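Local atomic coordinates of heme oxygenase (Leptospira interrogans, PDB entry 5KZL), a protein that catalyses the oxygen-dependent breakdown of heme to biliverdin, releasing iron and carbon monoxide. Residues M8-I13 / T179-L184; N68-S73 / L184-S189; T43-L48 / F91-W96. The protein carries 1 engineered substitution. One frame throughout, in Å; residues are numbered along the deposited sequence. Where two conformers were deposited one is given.

Interaction 1 of 3, residues M8-I13 / T179-L184; sequences MSLATI and TALDSL
The carboxylate of D182 is the flat group of this contact, and both hydrogen bonds from the first turn of helix 10-17 go to its OD1, with OD2 also close to the hydroxyl of S9. That hydroxyl meets OD1 on its syn side, 32° out of the carboxylate plane, and the backbone N-H of A11 reaches the same atom almost in line with the CG-OD1 bond. In this all-helical heme oxygenase fold S9 is the N-cap of helix 10-17, and D182, near the end of helix 170-183, accepts from S9 OG and A11 N in the capped turn.

S9 OG donates to D182 OD1 at 2.8 Å and accepts from T12 N at 3.1 Å, so one hydroxyl links the capped turn to the carboxylate. OG, roughly anti to the backbone N of S9 (chi1 152°), stands beside the carbonyl carbon, within reach of both T12 N and the carboxylate. A11 N donates to D182 OD1 at 2.8 Å with a nearly straight N-H...O angle of 168°. With two donors on one oxygen and a helix amino end in front of it, the carboxylate is probably favoured in its charged form. L10 N points elsewhere: it donates to a water at 2.9 Å, which returns a weak bond to D182 O and so ties the two helix ends a second time.

Next to these polar bonds the contact is apolar and buried. L181 CD1 comes to 4.2 Å from A11 CB, and the A11 side chain is itself about 7 Å from the bound heme, so the junction lies near the pocket; Y130 of helix 125-151 also touches L181. L10 CD2 packs against the end of helix 170-183, 3.5 Å from L181 O and, crossing L184 at a slant, 3.9 Å from L184 CD1.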
ATOM      1  N   MET A   8      -8.117  -1.486  23.643  1.00 30.71           N
ATOM      2  CA  MET A   8      -6.887  -0.712  23.787  1.00 29.22           C
ATOM      3  C   MET A   8      -6.484  -0.005  22.472  1.00 27.23           C
ATOM      4  O   MET A   8      -7.346   0.224  21.621  1.00 27.29           O
ATOM      5  CB  MET A   8      -5.739  -1.535  24.402  1.00 32.09           C
ATOM      6  CG  MET A   8      -5.737  -2.968  24.018  1.00 37.27           C
ATOM      7  SD  MET A   8      -4.193  -3.387  23.227  1.00 43.46           S
ATOM      8  CE  MET A   8      -4.581  -5.075  22.646  1.00 40.42           C
ATOM      9  N   SER A   9      -5.200   0.383  22.339  1.00 18.26           N
ATOM     10  CA  SER A   9      -4.670   1.185  21.236  1.00 15.72           C
ATOM     11  C   SER A   9      -4.908   0.563  19.862  1.00 13.08           C
ATOM     12  O   SER A   9      -4.485  -0.573  19.626  1.00 11.39           O
ATOM     13  CB  SER A   9      -3.191   1.504  21.483  1.00 18.36           C
ATOM     14  OG  SER A   9      -2.427   1.687  20.301  1.00 28.03           O
ATOM     15  N   LEU A  10      -5.580   1.315  18.949  1.00  9.08           N
ATOM     16  CA  LEU A  10      -5.830   0.814  17.597  1.00  8.82           C
ATOM     17  C   LEU A  10      -4.500   0.471  16.885  1.00 11.18           C
ATOM     18  O   LEU A  10      -4.429  -0.564  16.215  1.00 10.57           O
ATOM     19  CB  LEU A  10      -6.662   1.815  16.751  1.00  9.31           C
ATOM     20  CG  LEU A  10      -6.877   1.454  15.247  1.00 12.66           C
ATOM     21  CD1 LEU A  10      -7.594   0.105  15.088  1.00 11.79           C
ATOM     22  CD2 LEU A  10      -7.619   2.560  14.520  1.00 11.62           C
ATOM     23  N   ALA A  11      -3.452   1.321  17.049  1.00  7.98           N
ATOM     24  CA  ALA A  11      -2.159   1.051  16.394  1.00  7.75           C
ATOM     25  C   ALA A  11      -1.592  -0.285  16.895  1.00 11.21           C
ATOM     26  O   ALA A  11      -1.110  -1.085  16.096  1.00 10.31           O
ATOM     27  CB  ALA A  11      -1.178   2.183  16.656  1.00  8.25           C
ATOM     28  N   THR A  12      -1.750  -0.561  18.204  1.00  9.69           N
ATOM     29  CA  THR A  12      -1.290  -1.810  18.835  1.00  9.07           C
ATOM     30  C   THR A  12      -2.158  -3.008  18.354  1.00 10.93           C
ATOM     31  O   THR A  12      -1.620  -4.066  18.035  1.00 10.41           O
ATOM     32  CB  THR A  12      -1.287  -1.619  20.365  1.00 14.43           C
ATOM     33  OG1 THR A  12      -0.288  -0.645  20.687  1.00 12.61           O
ATOM     34  CG2 THR A  12      -1.008  -2.904  21.137  1.00 12.73           C
ATOM     35  N   ILE A  13      -3.489  -2.827  18.316  1.00  8.47           N
ATOM     36  CA  ILE A  13      -4.455  -3.853  17.866  1.00  9.44           C
ATOM     37  C   ILE A  13      -4.105  -4.331  16.452  1.00 13.63           C
ATOM     38  O   ILE A  13      -4.084  -5.535  16.179  1.00 12.65           O
ATOM     39  CB  ILE A  13      -5.923  -3.328  17.976  1.00 12.92           C
ATOM     40  CG1 ILE A  13      -6.391  -3.353  19.445  1.00 13.49           C
ATOM     41  CG2 ILE A  13      -6.893  -4.143  17.086  1.00 14.02           C
ATOM     42  CD1 ILE A  13      -7.553  -2.445  19.748  1.00 18.94           C
ATOM     43  N   THR A 179       0.148   7.572  16.301  1.00 11.52           N
ATOM     44  CA  THR A 179      -0.556   8.448  17.248  1.00 12.07           C
ATOM     45  C   THR A 179      -1.917   8.837  16.631  1.00 15.69           C
ATOM     46  O   THR A 179      -2.931   8.813  17.343  1.00 15.60           O
ATOM     47  CB  THR A 179       0.302   9.674  17.651  1.00 17.10           C
ATOM     48  OG1 THR A 179       1.506   9.211  18.273  1.00 15.68           O
ATOM     49  CG2 THR A 179      -0.418  10.588  18.653  1.00 17.51           C
ATOM     50  N   ALA A 180      -1.936   9.158  15.306  1.00 10.66           N
ATOM     51  CA  ALA A 180      -3.155   9.503  14.563  1.00  9.53           C
ATOM     52  C   ALA A 180      -4.166   8.342  14.580  1.00 13.25           C
ATOM     53  O   ALA A 180      -5.345   8.598  14.825  1.00 11.69           O
ATOM     54  CB  ALA A 180      -2.830   9.934  13.130  1.00  9.61           C
ATOM     55  N   LEU A 181      -3.695   7.067  14.395  1.00 10.81           N
ATOM     56  CA  LEU A 181      -4.539   5.860  14.464  1.00 10.97           C
ATOM     57  C   LEU A 181      -5.177   5.763  15.848  1.00 15.76           C
ATOM     58  O   LEU A 181      -6.374   5.508  15.967  1.00 15.86           O
ATOM     59  CB  LEU A 181      -3.723   4.587  14.224  1.00 11.99           C
ATOM     60  CG  LEU A 181      -3.285   4.285  12.797  1.00 16.48           C
ATOM     61  CD1 LEU A 181      -2.497   2.979  12.770  1.00 17.54           C
ATOM     62  CD2 LEU A 181      -4.486   4.155  11.858  1.00 18.78           C
ATOM     63  N   ASP A 182      -4.380   6.033  16.891  1.00 12.27           N
ATOM     64  CA  ASP A 182      -4.858   5.972  18.269  1.00 11.24           C
ATOM     65  C   ASP A 182      -5.851   7.085  18.623  1.00 16.92           C
ATOM     66  O   ASP A 182      -6.616   6.926  19.584  1.00 18.14           O
ATOM     67  CB  ASP A 182      -3.677   5.940  19.236  1.00 11.78           C
ATOM     68  CG  ASP A 182      -2.904   4.641  19.214  1.00 16.76           C
ATOM     69  OD1 ASP A 182      -3.396   3.669  18.601  1.00 15.70           O
ATOM     70  OD2 ASP A 182      -1.813   4.587  19.841  1.00 22.80           O
ATOM     71  N   SER A 183      -5.862   8.177  17.836  1.00 13.38           N
ATOM     72  CA  SER A 183      -6.736   9.344  18.007  1.00 12.99           C
ATOM     73  C   SER A 183      -8.089   9.134  17.349  1.00 16.09           C
ATOM     74  O   SER A 183      -9.020   9.890  17.630  1.00 15.50           O
ATOM     75  CB  SER A 183      -6.076  10.605  17.437  1.00 15.74           C
ATOM     76  OG  SER A 183      -6.274  10.773  16.033  1.00 20.00           O
ATOM     77  N   LEU A 184      -8.180   8.173  16.400  1.00 12.62           N
ATOM     78  CA  LEU A 184      -9.420   7.941  15.666  1.00 12.19           C
ATOM     79  C   LEU A 184     -10.611   7.791  16.583  1.00 13.55           C
ATOM     80  O   LEU A 184     -10.541   6.974  17.507  1.00 13.19           O
ATOM     81  CB  LEU A 184      -9.330   6.738  14.712  1.00 12.70           C
ATOM     82  CG  LEU A 184      -8.328   6.800  13.544  1.00 18.18           C
ATOM     83  CD1 LEU A 184      -8.674   5.757  12.473  1.00 18.51           C
ATOM     84  CD2 LEU A 184      -8.252   8.168  12.932  1.00 18.43           C
TER
HETATM   85  O   HOH W   1      -7.056   3.663  19.836  1.00  9.18           O

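Interaction 2 of 3, residues N68-S73 / L184-S189; sequences NLVLKS and LPVNDS
V70 and V186 meet at about a right angle, with V186 CG1 set against both methyls of V70; the nearer, V70 CG1, is 3.7 Å away. The torsion of V70 makes this possible: CG1 is anti to the backbone N (chi1 166°) and CG2 lies anti to the carbonyl carbon, which sets both methyls against P185 and V186. V186 answers with its own CG1 anti to the carbonyl carbon. V70 CG2 also lies 3.7 Å from P185 O, so the two branches of one valine reach two successive residues.

The P185 ring packs mainly on backbone, with V70 CG2 also near its CG. That CG stands 3.6 Å from L69 O, and CG and CD both lie near V70 CA. In L184, with CD1 extended (chi2 -162°), the other branch, CD2, turns to V70 O at 3.2 Å and S73 OG at 3.1 Å; the methyl packs closely against both oxygens. S73 OG lies between its own backbone N and carbonyl carbon (chi1 55°), turned to L184 and weakly hydrogen-bonded to the hydroxyl of S183.

No hydrogen bond joins the two segments; each is shaped from within. N68 OD1 accepts from V70 N at 2.8 Å, from above its carbonyl plane, and from L71 N on an in-plane lone pair, two bonds that shape the turn carrying V70. N68 ND2 is in turn bonded to E123. On the other side V186 N donates to L184 O at 2.8 Å around P185. The arrangement is therefore an Asx turn in the loop after helix 41-64, packed at the surface against an inverse gamma turn centred on the proline that links helix 170-183 to helix 188-210.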
ATOM      1  N   ASN A  68     -14.811  12.729   6.336  1.00 11.13           N
ATOM      2  CA  ASN A  68     -15.431  11.761   7.226  1.00 10.95           C
ATOM      3  C   ASN A  68     -14.815  11.985   8.627  1.00 16.03           C
ATOM      4  O   ASN A  68     -13.598  12.185   8.735  1.00 14.93           O
ATOM      5  CB  ASN A  68     -15.150  10.346   6.737  1.00  9.78           C
ATOM      6  CG  ASN A  68     -15.648   9.266   7.661  1.00 20.50           C
ATOM      7  OD1 ASN A  68     -15.022   8.957   8.679  1.00 19.07           O
ATOM      8  ND2 ASN A  68     -16.754   8.642   7.303  1.00  9.80           N
ATOM      9  N   LEU A  69     -15.659  12.018   9.675  1.00 14.40           N
ATOM     10  CA  LEU A  69     -15.216  12.309  11.045  1.00 14.65           C
ATOM     11  C   LEU A  69     -14.185  11.339  11.581  1.00 17.97           C
ATOM     12  O   LEU A  69     -13.299  11.751  12.328  1.00 17.19           O
ATOM     13  CB  LEU A  69     -16.408  12.435  12.022  1.00 14.78           C
ATOM     14  CG  LEU A  69     -17.319  13.672  11.871  1.00 18.62           C
ATOM     15  CD1 LEU A  69     -18.343  13.708  12.981  1.00 18.81           C
ATOM     16  CD2 LEU A  69     -16.520  14.954  11.939  1.00 21.93           C
ATOM     17  N   VAL A  70     -14.264  10.067  11.178  1.00 15.81           N
ATOM     18  CA  VAL A  70     -13.284   9.082  11.618  1.00 15.53           C
ATOM     19  C   VAL A  70     -11.972   9.240  10.836  1.00 20.59           C
ATOM     20  O   VAL A  70     -10.906   9.245  11.453  1.00 22.28           O
ATOM     21  CB  VAL A  70     -13.857   7.639  11.612  1.00 18.96           C
ATOM     22  CG1 VAL A  70     -12.758   6.591  11.739  1.00 19.13           C
ATOM     23  CG2 VAL A  70     -14.892   7.469  12.722  1.00 18.92           C
ATOM     24  N   LEU A  71     -12.041   9.429   9.503  1.00 14.60           N
ATOM     25  CA  LEU A  71     -10.847   9.523   8.664  1.00 14.15           C
ATOM     26  C   LEU A  71     -10.105  10.861   8.724  1.00 19.28           C
ATOM     27  O   LEU A  71      -8.926  10.899   8.380  1.00 18.88           O
ATOM     28  CB  LEU A  71     -11.150   9.164   7.196  1.00 13.47           C
ATOM     29  CG  LEU A  71     -11.816   7.805   6.907  1.00 16.33           C
ATOM     30  CD1 LEU A  71     -12.164   7.708   5.436  1.00 15.19           C
ATOM     31  CD2 LEU A  71     -10.903   6.635   7.286  1.00 17.57           C
ATOM     32  N   LYS A  72     -10.779  11.956   9.129  1.00 15.80           N
ATOM     33  CA  LYS A  72     -10.211  13.311   9.179  1.00 15.59           C
ATOM     34  C   LYS A  72      -8.774  13.388   9.725  1.00 18.51           C
ATOM     35  O   LYS A  72      -7.914  13.986   9.077  1.00 16.89           O
ATOM     36  CB  LYS A  72     -11.141  14.253   9.966  1.00 17.98           C
ATOM     37  CG  LYS A  72     -11.853  15.261   9.086  1.00 34.50           C
ATOM     38  CD  LYS A  72     -12.581  16.314   9.910  1.00 41.41           C
ATOM     39  CE  LYS A  72     -13.633  17.025   9.094  1.00 48.35           C
ATOM     40  NZ  LYS A  72     -14.188  18.199   9.815  1.00 54.69           N
ATOM     41  N   SER A  73      -8.498  12.740  10.874  1.00 15.66           N
ATOM     42  CA  SER A  73      -7.167  12.771  11.487  1.00 15.29           C
ATOM     43  C   SER A  73      -6.101  11.902  10.782  1.00 18.08           C
ATOM     44  O   SER A  73      -4.919  12.011  11.135  1.00 18.85           O
ATOM     45  CB  SER A  73      -7.241  12.442  12.973  1.00 20.47           C
ATOM     46  OG  SER A  73      -7.879  11.196  13.173  1.00 34.26           O
ATOM     47  N   LEU A 184      -8.180   8.173  16.400  1.00 12.62           N
ATOM     48  CA  LEU A 184      -9.420   7.941  15.666  1.00 12.19           C
ATOM     49  C   LEU A 184     -10.611   7.791  16.583  1.00 13.55           C
ATOM     50  O   LEU A 184     -10.541   6.974  17.507  1.00 13.19           O
ATOM     51  CB  LEU A 184      -9.330   6.738  14.712  1.00 12.70           C
ATOM     52  CG  LEU A 184      -8.328   6.800  13.544  1.00 18.18           C
ATOM     53  CD1 LEU A 184      -8.674   5.757  12.473  1.00 18.51           C
ATOM     54  CD2 LEU A 184      -8.252   8.168  12.932  1.00 18.43           C
ATOM     55  N   PRO A 185     -11.694   8.590  16.378  1.00 10.16           N
ATOM     56  CA  PRO A 185     -12.868   8.461  17.258  1.00  9.77           C
ATOM     57  C   PRO A 185     -13.685   7.196  16.985  1.00 13.53           C
ATOM     58  O   PRO A 185     -14.767   7.259  16.379  1.00 13.84           O
ATOM     59  CB  PRO A 185     -13.651   9.745  16.976  1.00 11.49           C
ATOM     60  CG  PRO A 185     -13.329  10.073  15.551  1.00 15.44           C
ATOM     61  CD  PRO A 185     -11.905   9.639  15.351  1.00 11.52           C
ATOM     62  N   VAL A 186     -13.157   6.030  17.418  1.00  7.95           N
ATOM     63  CA  VAL A 186     -13.801   4.728  17.248  1.00  8.03           C
ATOM     64  C   VAL A 186     -13.773   3.960  18.559  1.00 10.80           C
ATOM     65  O   VAL A 186     -12.815   4.117  19.331  1.00  8.42           O
ATOM     66  CB  VAL A 186     -13.228   3.880  16.064  1.00 12.45           C
ATOM     67  CG1 VAL A 186     -13.562   4.509  14.720  1.00 12.44           C
ATOM     68  CG2 VAL A 186     -11.720   3.640  16.195  1.00 12.27           C
ATOM     69  N   ASN A 187     -14.802   3.117  18.816  1.00  7.61           N
ATOM     70  CA  ASN A 187     -14.783   2.326  20.036  1.00  7.07           C
ATOM     71  C   ASN A 187     -14.055   1.008  19.786  1.00 10.36           C
ATOM     72  O   ASN A 187     -13.704   0.708  18.646  1.00  9.43           O
ATOM     73  CB  ASN A 187     -16.189   2.166  20.645  1.00  7.51           C
ATOM     74  CG  ASN A 187     -17.177   1.455  19.756  1.00 14.99           C
ATOM     75  OD1 ASN A 187     -16.852   0.495  19.041  1.00 10.47           O
ATOM     76  ND2 ASN A 187     -18.429   1.897  19.798  1.00 13.28           N
ATOM     77  N   ASP A 188     -13.869   0.186  20.824  1.00 10.05           N
ATOM     78  CA  ASP A 188     -13.118  -1.062  20.690  1.00 11.28           C
ATOM     79  C   ASP A 188     -13.773  -2.059  19.722  1.00 13.69           C
ATOM     80  O   ASP A 188     -13.056  -2.720  18.947  1.00 11.54           O
ATOM     81  CB  ASP A 188     -12.833  -1.654  22.081  1.00 14.91           C
ATOM     82  CG  ASP A 188     -11.818  -0.777  22.822  1.00 29.96           C
ATOM     83  OD1 ASP A 188     -11.000  -0.101  22.144  1.00 28.52           O
ATOM     84  OD2 ASP A 188     -11.874  -0.720  24.070  1.00 39.79           O
ATOM     85  N   SER A 189     -15.115  -2.074  19.655  1.00 10.02           N
ATOM     86  CA  SER A 189     -15.824  -2.922  18.689  1.00  9.41           C
ATOM     87  C   SER A 189     -15.523  -2.488  17.255  1.00 13.07           C
ATOM     88  O   SER A 189     -15.255  -3.316  16.378  1.00 12.74           O
ATOM     89  CB  SER A 189     -17.323  -2.901  18.938  1.00 14.71           C
ATOM     90  OG  SER A 189     -17.950  -3.690  17.942  1.00 23.63           O
TER

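Interaction 3 of 3, residues T43-L48 / F91-W96; sequences TYARHL and FFYGTW
Y44 O accepts from L48 N at 3.0 Å, the helical bond that sets Y44 and L48 one turn apart so that both reach F92. The F92 ring is covered on both faces. Over one of them comes the edge of Y44 in an offset edge-to-face pair, with centroids 5.4 Å apart and planes at 67°; over the centre of the other sits CD2 of its neighbour F91. Y44 CE2 and F92 CE2 approach to 3.7 Å. The tyrosine's CG, anti to the backbone N (chi1 -174°), places the ring with its edge at F92, and its hydroxyl is hydrogen-bonded to that of Y162. L48 CD1 reaches F92 CD2 at 3.6 Å, crossing the phenylalanine roughly at a right angle.

Here helix 41-64 packs against the C-terminal end of helix 82-93 in the helical heme oxygenase fold, where G94, with positive phi, ends the helix; L151 of helix 125-151 touches both Y44 and F92. A45, small and facing the partner, touches both F92 and Y93: its CB lies 4.2 Å from F92 CB and 3.6 Å from Y93 CE2. W96 CD1 rests over one face of the Y93 ring.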
ATOM      1  N   THR A  43       8.310  -9.009 -14.693  1.00 12.41           N
ATOM      2  CA  THR A  43       7.500  -9.368 -13.529  1.00 11.74           C
ATOM      3  C   THR A  43       7.367  -8.174 -12.572  1.00 11.20           C
ATOM      4  O   THR A  43       6.275  -7.874 -12.101  1.00  9.74           O
ATOM      5  CB  THR A  43       8.068 -10.636 -12.882  1.00 20.35           C
ATOM      6  OG1 THR A  43       8.119 -11.668 -13.879  1.00 23.18           O
ATOM      7  CG2 THR A  43       7.231 -11.116 -11.732  1.00 17.40           C
ATOM      8  N   TYR A  44       8.478  -7.483 -12.320  1.00  8.16           N
ATOM      9  CA  TYR A  44       8.482  -6.314 -11.453  1.00  7.32           C
ATOM     10  C   TYR A  44       7.534  -5.215 -11.973  1.00 11.13           C
ATOM     11  O   TYR A  44       6.792  -4.610 -11.190  1.00 10.61           O
ATOM     12  CB  TYR A  44       9.915  -5.777 -11.250  1.00  7.40           C
ATOM     13  CG  TYR A  44       9.934  -4.658 -10.232  1.00  6.86           C
ATOM     14  CD1 TYR A  44       9.776  -4.923  -8.872  1.00  9.30           C
ATOM     15  CD2 TYR A  44      10.105  -3.335 -10.625  1.00  6.94           C
ATOM     16  CE1 TYR A  44       9.779  -3.898  -7.931  1.00  9.50           C
ATOM     17  CE2 TYR A  44      10.090  -2.296  -9.692  1.00  7.08           C
ATOM     18  CZ  TYR A  44       9.932  -2.587  -8.346  1.00 10.84           C
ATOM     19  OH  TYR A  44       9.897  -1.573  -7.423  1.00  9.48           O
ATOM     20  N   ALA A  45       7.579  -4.950 -13.292  1.00  8.86           N
ATOM     21  CA  ALA A  45       6.724  -3.941 -13.932  1.00  8.87           C
ATOM     22  C   ALA A  45       5.217  -4.282 -13.785  1.00 10.58           C
ATOM     23  O   ALA A  45       4.430  -3.375 -13.484  1.00 10.55           O
ATOM     24  CB  ALA A  45       7.124  -3.772 -15.392  1.00  9.26           C
ATOM     25  N   ARG A  46       4.830  -5.581 -13.947  1.00  7.38           N
ATOM     26  CA  ARG A  46       3.447  -6.045 -13.784  0.50  6.56           C
ATOM     27  C   ARG A  46       3.013  -5.852 -12.328  1.00 10.27           C
ATOM     28  O   ARG A  46       1.866  -5.469 -12.072  1.00  8.80           O
ATOM     29  CB  ARG A  46       3.284  -7.513 -14.243  0.50  5.27           C
ATOM     30  CG  ARG A  46       3.571  -7.704 -15.739  0.50  3.00           C
ATOM     31  CD  ARG A  46       3.226  -9.097 -16.251  0.50  3.00           C
ATOM     32  NE  ARG A  46       4.218 -10.107 -15.880  0.50 11.81           N
ATOM     33  CZ  ARG A  46       5.326 -10.359 -16.571  0.50 30.85           C
ATOM     34  NH1 ARG A  46       5.613  -9.655 -17.658  0.50 23.37           N
ATOM     35  NH2 ARG A  46       6.162 -11.306 -16.172  0.50 17.15           N
ATOM     36  N   HIS A  47       3.948  -6.054 -11.385  1.00  7.72           N
ATOM     37  CA  HIS A  47       3.730  -5.855  -9.962  1.00  9.92           C
ATOM     38  C   HIS A  47       3.392  -4.353  -9.721  1.00 13.00           C
ATOM     39  O   HIS A  47       2.408  -4.061  -9.032  1.00 12.56           O
ATOM     40  CB  HIS A  47       4.985  -6.349  -9.221  1.00 12.48           C
ATOM     41  CG  HIS A  47       5.331  -5.628  -7.965  1.00 17.37           C
ATOM     42  ND1 HIS A  47       4.823  -6.032  -6.746  1.00 21.01           N
ATOM     43  CD2 HIS A  47       6.207  -4.615  -7.762  1.00 20.70           C
ATOM     44  CE1 HIS A  47       5.385  -5.239  -5.843  1.00 20.99           C
ATOM     45  NE2 HIS A  47       6.193  -4.347  -6.412  1.00 20.95           N
ATOM     46  N   LEU A  48       4.141  -3.410 -10.362  1.00  9.34           N
ATOM     47  CA  LEU A  48       3.831  -1.969 -10.269  1.00  8.11           C
ATOM     48  C   LEU A  48       2.483  -1.631 -10.907  1.00 10.83           C
ATOM     49  O   LEU A  48       1.814  -0.729 -10.421  1.00  9.20           O
ATOM     50  CB  LEU A  48       4.929  -1.053 -10.893  1.00  8.36           C
ATOM     51  CG  LEU A  48       6.349  -1.150 -10.320  1.00 13.48           C
ATOM     52  CD1 LEU A  48       7.347  -0.416 -11.204  1.00 12.93           C
ATOM     53  CD2 LEU A  48       6.429  -0.666  -8.875  1.00 17.21           C
ATOM     54  N   PHE A  91       9.521   4.656 -16.320  1.00  7.43           N
ATOM     55  CA  PHE A  91      10.926   4.230 -16.391  1.00  6.61           C
ATOM     56  C   PHE A  91      11.036   2.813 -16.999  1.00 11.15           C
ATOM     57  O   PHE A  91      11.877   2.576 -17.872  1.00 10.10           O
ATOM     58  CB  PHE A  91      11.628   4.291 -15.016  1.00  7.64           C
ATOM     59  CG  PHE A  91      12.997   3.633 -15.044  1.00  8.81           C
ATOM     60  CD1 PHE A  91      14.094   4.295 -15.592  1.00 13.12           C
ATOM     61  CD2 PHE A  91      13.165   2.325 -14.609  1.00  9.73           C
ATOM     62  CE1 PHE A  91      15.342   3.667 -15.665  1.00 13.27           C
ATOM     63  CE2 PHE A  91      14.401   1.686 -14.712  1.00 13.05           C
ATOM     64  CZ  PHE A  91      15.482   2.361 -15.237  1.00 12.34           C
ATOM     65  N   PHE A  92      10.212   1.875 -16.511  1.00  9.25           N
ATOM     66  CA  PHE A  92      10.267   0.495 -16.995  1.00  7.78           C
ATOM     67  C   PHE A  92       9.712   0.293 -18.422  1.00 13.31           C
ATOM     68  O   PHE A  92      10.271  -0.497 -19.195  1.00 13.03           O
ATOM     69  CB  PHE A  92       9.592  -0.465 -16.004  1.00  9.05           C
ATOM     70  CG  PHE A  92      10.425  -0.590 -14.753  1.00  9.45           C
ATOM     71  CD1 PHE A  92      11.614  -1.303 -14.759  1.00 11.49           C
ATOM     72  CD2 PHE A  92      10.060   0.080 -13.585  1.00  9.65           C
ATOM     73  CE1 PHE A  92      12.425  -1.356 -13.620  1.00 11.90           C
ATOM     74  CE2 PHE A  92      10.867   0.028 -12.449  1.00 12.49           C
ATOM     75  CZ  PHE A  92      12.040  -0.699 -12.469  1.00 10.21           C
ATOM     76  N   TYR A  93       8.616   0.977 -18.758  1.00  9.43           N
ATOM     77  CA  TYR A  93       7.972   0.775 -20.059  1.00  9.01           C
ATOM     78  C   TYR A  93       8.359   1.753 -21.174  1.00 14.16           C
ATOM     79  O   TYR A  93       8.059   1.471 -22.344  1.00 14.32           O
ATOM     80  CB  TYR A  93       6.460   0.785 -19.890  1.00  8.83           C
ATOM     81  CG  TYR A  93       5.922  -0.490 -19.284  1.00  9.31           C
ATOM     82  CD1 TYR A  93       5.738  -1.633 -20.062  1.00 12.41           C
ATOM     83  CD2 TYR A  93       5.553  -0.547 -17.946  1.00  9.13           C
ATOM     84  CE1 TYR A  93       5.231  -2.807 -19.514  1.00 12.23           C
ATOM     85  CE2 TYR A  93       5.025  -1.716 -17.389  1.00 10.04           C
ATOM     86  CZ  TYR A  93       4.871  -2.845 -18.179  1.00 17.28           C
ATOM     87  OH  TYR A  93       4.370  -4.014 -17.653  1.00 20.30           O
ATOM     88  N   GLY A  94       8.932   2.904 -20.810  1.00 11.19           N
ATOM     89  CA  GLY A  94       9.257   3.976 -21.745  1.00 11.22           C
ATOM     90  C   GLY A  94       8.027   4.853 -21.886  1.00 16.44           C
ATOM     91  O   GLY A  94       8.077   6.062 -21.667  1.00 16.77           O
ATOM     92  N   THR A  95       6.885   4.217 -22.201  1.00 13.11           N
ATOM     93  CA  THR A  95       5.565   4.827 -22.295  1.00 13.72           C
ATOM     94  C   THR A  95       4.571   3.801 -21.743  1.00 17.51           C
ATOM     95  O   THR A  95       4.488   2.685 -22.264  1.00 17.82           O
ATOM     96  CB  THR A  95       5.271   5.354 -23.720  1.00 22.43           C
ATOM     97  OG1 THR A  95       3.900   5.716 -23.795  1.00 23.70           O
ATOM     98  CG2 THR A  95       5.618   4.351 -24.832  1.00 26.30           C
ATOM     99  N   TRP A  96       3.878   4.135 -20.651  1.00 15.15           N
ATOM    100  CA  TRP A  96       2.935   3.171 -20.124  1.00 14.49           C
ATOM    101  C   TRP A  96       1.509   3.542 -20.476  1.00 21.45           C
ATOM    102  O   TRP A  96       0.990   4.543 -20.006  1.00 19.35           O
ATOM    103  CB  TRP A  96       3.128   2.889 -18.625  1.00 12.06           C
ATOM    104  CG  TRP A  96       2.232   1.808 -18.102  1.00 11.93           C
ATOM    105  CD1 TRP A  96       2.330   0.465 -18.347  1.00 14.55           C
ATOM    106  CD2 TRP A  96       1.112   1.977 -17.224  1.00 10.97           C
ATOM    107  NE1 TRP A  96       1.336  -0.211 -17.674  1.00 13.16           N
ATOM    108  CE2 TRP A  96       0.565   0.694 -16.989  1.00 14.44           C
ATOM    109  CE3 TRP A  96       0.516   3.089 -16.606  1.00 11.97           C
ATOM    110  CZ2 TRP A  96      -0.563   0.496 -16.180  1.00 13.40           C
ATOM    111  CZ3 TRP A  96      -0.600   2.891 -15.801  1.00 13.06           C
ATOM    112  CH2 TRP A  96      -1.123   1.608 -15.590  1.00 13.40           C
TER

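Interactions 1 and 2 are neighbours, their centres about 10 Å apart, and share L184: CD1 meets L10 in the first and V70 in the second, where CD2 adds contacts of its own. Both involve the end of helix 170-183 or the linker after it. Interaction 1 is buried yet partly polar, a carboxylate taking hydrogen bonds from the first turn of a helix; interaction 2 lies at the surface and joins loop to linker by apolar and methyl-oxygen contacts alone. Interaction 3, across the chain's centre and about 36 Å from interaction 1 between centres, is also buried, but joins two other helices, 41-64 and 82-93, through aromatic rings and methyls with no hydrogen bond between its segments.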